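Local coordinates for protein oxalate oxidase (Hordeum vulgare, PDB 1FI2) that oxidises oxalate with molecular oxygen to carbon dioxide and hydrogen peroxide at a manganese centre, and also shows superoxide dismutase activity, at residues A12-K17 with E63-N68; V178-K181 with E186-V189. One frame throughout, in Å; residues are numbered along the deposited sequence.

Interaction 1. Residues A12-K17 with E63-N68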
loop_
_atom_site.group_PDB
_atom_site.type_symbol
_atom_site.label_atom_id
_atom_site.label_comp_id
_atom_site.label_asym_id
_atom_site.label_seq_id
_atom_site.Cartn_x
_atom_site.Cartn_y
_atom_site.Cartn_z
ATOM N N ALA A 12 -1.644 19.511 -8.416
ATOM C CA ALA A 12 -1.925 20.101 -7.120
ATOM C C ALA A 12 -2.425 21.538 -7.184
ATOM O O ALA A 12 -1.865 22.379 -7.895
ATOM C CB ALA A 12 -0.657 20.071 -6.260
ATOM N N ASP A 13 -3.478 21.814 -6.426
ATOM C CA ASP A 13 -4.016 23.173 -6.319
ATOM C C ASP A 13 -3.318 23.738 -5.076
ATOM O O ASP A 13 -3.623 23.298 -3.970
ATOM C CB ASP A 13 -5.526 23.191 -6.182
ATOM C CG ASP A 13 -6.131 24.557 -5.932
ATOM O OD1 ASP A 13 -7.372 24.635 -5.800
ATOM O OD2 ASP A 13 -5.387 25.555 -5.847
ATOM N N LEU A 14 -2.372 24.645 -5.281
ATOM C CA LEU A 14 -1.584 25.170 -4.173
ATOM C C LEU A 14 -2.054 26.505 -3.625
ATOM O O LEU A 14 -1.326 27.086 -2.804
ATOM C CB LEU A 14 -0.114 25.282 -4.604
ATOM C CG LEU A 14 0.594 23.971 -4.960
ATOM C CD1 LEU A 14 1.985 24.254 -5.508
ATOM C CD2 LEU A 14 0.673 23.045 -3.756
ATOM N N ASP A 15 -3.247 26.966 -3.999
ATOM C CA ASP A 15 -3.646 28.278 -3.442
ATOM C C ASP A 15 -3.872 28.111 -1.951
ATOM O O ASP A 15 -4.276 27.072 -1.425
ATOM C CB ASP A 15 -4.730 28.914 -4.277
ATOM C CG ASP A 15 -4.911 30.396 -3.989
ATOM O OD1 ASP A 15 -5.676 30.671 -3.032
ATOM O OD2 ASP A 15 -4.367 31.300 -4.634
ATOM N N GLY A 16 -3.514 29.146 -1.191
ATOM C CA GLY A 16 -3.568 29.170 0.247
ATOM C C GLY A 16 -4.868 28.799 0.925
ATOM O O GLY A 16 -4.818 28.239 2.029
ATOM N N LYS A 17 -6.015 29.094 0.323
ATOM C CA LYS A 17 -7.302 28.784 0.929
ATOM C C LYS A 17 -7.949 27.525 0.377
ATOM O O LYS A 17 -9.116 27.251 0.671
ATOM C CB LYS A 17 -8.260 29.973 0.780
ATOM C CG LYS A 17 -7.681 31.302 1.244
ATOM C CD LYS A 17 -7.244 31.250 2.701
ATOM C CE LYS A 17 -6.106 32.218 2.981
ATOM N NZ LYS A 17 -5.639 32.132 4.395
ATOM N N GLU A 63 6.878 22.690 -5.467
ATOM C CA GLU A 63 7.577 23.351 -6.560
ATOM C C GLU A 63 7.215 22.782 -7.925
ATOM O O GLU A 63 7.387 23.440 -8.953
ATOM C CB GLU A 63 9.093 23.249 -6.335
ATOM C CG GLU A 63 9.570 24.078 -5.146
ATOM C CD GLU A 63 9.424 25.567 -5.416
ATOM O OE1 GLU A 63 9.799 26.004 -6.525
ATOM O OE2 GLU A 63 8.939 26.295 -4.529
ATOM N N TRP A 64 6.702 21.560 -7.956
ATOM C CA TRP A 64 6.289 20.881 -9.180
ATOM C C TRP A 64 4.944 20.212 -8.921
ATOM O O TRP A 64 4.865 19.020 -8.611
ATOM C CB TRP A 64 7.319 19.841 -9.606
ATOM C CG TRP A 64 7.234 19.306 -11.000
ATOM C CD1 TRP A 64 6.387 19.692 -12.001
ATOM C CD2 TRP A 64 8.101 18.321 -11.585
ATOM N NE1 TRP A 64 6.643 18.985 -13.150
ATOM C CE2 TRP A 64 7.703 18.145 -12.924
ATOM C CE3 TRP A 64 9.169 17.559 -11.095
ATOM C CZ2 TRP A 64 8.327 17.242 -13.784
ATOM C CZ3 TRP A 64 9.792 16.667 -11.948
ATOM C CH2 TRP A 64 9.369 16.518 -13.275
ATOM N N PRO A 65 3.862 20.978 -9.027
ATOM C CA PRO A 65 2.532 20.495 -8.702
ATOM C C PRO A 65 2.042 19.334 -9.534
ATOM O O PRO A 65 1.205 18.559 -9.052
ATOM C CB PRO A 65 1.616 21.702 -8.805
ATOM C CG PRO A 65 2.396 22.773 -9.459
ATOM C CD PRO A 65 3.851 22.421 -9.359
ATOM N N GLY A 66 2.564 19.109 -10.734
ATOM C CA GLY A 66 2.193 17.987 -11.573
ATOM C C GLY A 66 2.608 16.631 -11.016
ATOM O O GLY A 66 2.102 15.603 -11.477
ATOM N N THR A 67 3.467 16.578 -10.001
ATOM C CA THR A 67 3.844 15.341 -9.344
ATOM C C THR A 67 2.765 14.834 -8.389
ATOM O O THR A 67 2.807 13.663 -7.990
ATOM C CB THR A 67 5.149 15.466 -8.529
ATOM O OG1 THR A 67 4.993 16.437 -7.485
ATOM C CG2 THR A 67 6.304 15.886 -9.424
ATOM N N ASN A 68 1.823 15.683 -7.999
ATOM C CA ASN A 68 0.767 15.277 -7.072
ATOM C C ASN A 68 0.130 13.970 -7.505
ATOM O O ASN A 68 -0.272 13.779 -8.653
ATOM C CB ASN A 68 -0.285 16.384 -6.985
ATOM C CG ASN A 68 -1.254 16.244 -5.835
ATOM O OD1 ASN A 68 -0.882 15.922 -4.708
ATOM N ND2 ASN A 68 -2.532 16.496 -6.108
#
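N68 turns its amide back past A12, chi1 of -166° placing CG beside the carbonyl carbon and across from the backbone N, while L14, its CG anti to the carbonyl carbon, sends CD1 toward the ring of P65. The methyl of A12 fits between P65 and N68: its CB lies 3.8 Å from CB of each. The amide carbon of N68 follows, its CG 3.9 Å from A12 CB. Farther out, L14 crosses the proline at about a right angle, and its CD1 sits 4.2 Å from P65 CB, a looser apolar touch near the surface. One polar bond joins the backbones. A12 N donates to P65 O over 3.1 Å, almost perfectly straight (179°), although it approaches from above the carbonyl plane. N68 N reaches the same oxygen from the opposite face, so two amides grip one carbonyl. The polar end of N68 is engaged beyond the two segments, ND2 with the backbone oxygens of C10 and H24, OD1 with Q156. With an alanine here, those carbonyls and the side chain of Q156 would probably lose their mate, and a gap would open beside A12. The pairing is a loop-to-loop contact of the germin fold, in which the N-terminal extension, near the C10–C26 disulfide, is fastened to a 3-10 turn in the connection between two jelly-roll strands.

Interaction 2. Residues V178-K181 with E186-V189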
loop_
_atom_site.group_PDB
_atom_site.type_symbol
_atom_site.label_atom_id
_atom_site.label_comp_id
_atom_site.label_asym_id
_atom_site.label_seq_id
_atom_site.Cartn_x
_atom_site.Cartn_y
_atom_site.Cartn_z
ATOM N N VAL A 178 17.746 18.583 28.607
ATOM C CA VAL A 178 17.423 17.387 27.835
ATOM C C VAL A 178 18.641 17.005 26.989
ATOM O O VAL A 178 19.038 15.841 26.933
ATOM C CB VAL A 178 16.200 17.572 26.924
ATOM C CG1 VAL A 178 15.989 16.367 26.010
ATOM C CG2 VAL A 178 14.940 17.812 27.747
ATOM N N LEU A 179 19.235 18.006 26.342
ATOM C CA LEU A 179 20.398 17.787 25.498
ATOM C C LEU A 179 21.665 17.450 26.265
ATOM O O LEU A 179 22.496 16.765 25.661
ATOM C CB LEU A 179 20.645 18.993 24.585
ATOM C CG LEU A 179 19.622 19.214 23.467
ATOM C CD1 LEU A 179 19.924 20.517 22.743
ATOM C CD2 LEU A 179 19.615 18.047 22.489
ATOM N N THR A 180 21.852 17.877 27.510
ATOM C CA THR A 180 23.058 17.508 28.245
ATOM C C THR A 180 23.005 16.046 28.683
ATOM O O THR A 180 24.030 15.365 28.713
ATOM C CB THR A 180 23.343 18.396 29.468
ATOM O OG1 THR A 180 22.239 18.332 30.378
ATOM C CG2 THR A 180 23.573 19.843 29.061
ATOM N N LYS A 181 21.816 15.539 28.999
ATOM C CA LYS A 181 21.654 14.143 29.377
ATOM C C LYS A 181 21.845 13.245 28.156
ATOM O O LYS A 181 22.489 12.203 28.230
ATOM C CB LYS A 181 20.273 13.888 29.989
ATOM C CG LYS A 181 20.067 12.478 30.513
ATOM C CD LYS A 181 20.929 12.200 31.739
ATOM C CE LYS A 181 20.686 10.782 32.238
ATOM N NZ LYS A 181 21.088 9.785 31.206
ATOM N N GLU A 186 28.601 18.849 29.212
ATOM C CA GLU A 186 28.121 19.920 30.078
ATOM C C GLU A 186 27.268 20.937 29.333
ATOM O O GLU A 186 27.320 21.036 28.110
ATOM C CB GLU A 186 29.308 20.628 30.730
ATOM C CG GLU A 186 30.222 21.335 29.736
ATOM C CD GLU A 186 31.637 21.421 30.282
ATOM O OE1 GLU A 186 32.585 21.147 29.516
ATOM O OE2 GLU A 186 31.787 21.736 31.482
ATOM N N ALA A 187 26.537 21.759 30.079
ATOM C CA ALA A 187 25.665 22.782 29.521
ATOM C C ALA A 187 26.381 23.768 28.614
ATOM O O ALA A 187 25.851 24.164 27.573
ATOM C CB ALA A 187 24.964 23.533 30.649
ATOM N N GLY A 188 27.590 24.187 28.974
ATOM C CA GLY A 188 28.390 25.093 28.166
ATOM C C GLY A 188 28.632 24.582 26.751
ATOM O O GLY A 188 28.588 25.356 25.796
ATOM N N VAL A 189 28.854 23.283 26.591
ATOM C CA VAL A 189 29.057 22.689 25.269
ATOM C C VAL A 189 27.749 22.743 24.483
ATOM O O VAL A 189 27.724 23.121 23.311
ATOM C CB VAL A 189 29.579 21.248 25.372
ATOM C CG1 VAL A 189 29.726 20.610 23.998
ATOM C CG2 VAL A 189 30.912 21.213 26.114
#
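Between T180, midway along its helix, and E186, the residue just before the next one, the two backbones approach most closely, with CA atoms 5.9 Å apart. Residues 178-181 are fully helical, whereas 186-189 open a second helix: E186 occupies the N-cap position with an extended backbone (psi 165°), and A187 to V189 have already turned helical. No hydrogen bond passes between the segments, and the meeting is small, burying 82 Å² in all. One methyl carries it. T180 points its CB toward the second helix, and CG2, anti to the carbonyl carbon, comes up against the backbone of the first turn rather than against a side chain. T180 CG2 lies 3.6 Å from A187 CA and close to A187 N and E186 C, so the methyl rests over the peptide that leads into the helix. The methyl of A187 stands farther off, its CB 4.3 Å from T180 CG2, and the bond from CA to CB of E186 points away from residues 178-181. The same torsion (chi1 59°) sets OG1 between the backbone N and the carbonyl carbon, where it makes a weak hydrogen bond to P177 O in its own helix. Next along, K181 NZ bonds to backbone oxygens of P51 and N52 of a neighbouring subunit. T180 also touches V190 farther along helix 187-196, and the adjoining L179 packs on V190 and K194 of that helix and on L167 and F168 of helix 163-169.

In the fold
The two contacts differ in depth and in chemistry. Interaction 1 is partly buried and brings together loops far apart in sequence, 46 residues at their closest ends; it combines a backbone hydrogen bond with apolar packing and an asparagine satisfied from outside. Interaction 2 is a surface contact between consecutive helices, its segments only 5 residues apart, made by van der Waals touch alone. They share no element and do not meet: the centres of interactions 1 and 2 are 42 Å apart, on opposite sides of the chain's centre. Both have another subunit of the hexamer within reach, and neither lies at the manganese site.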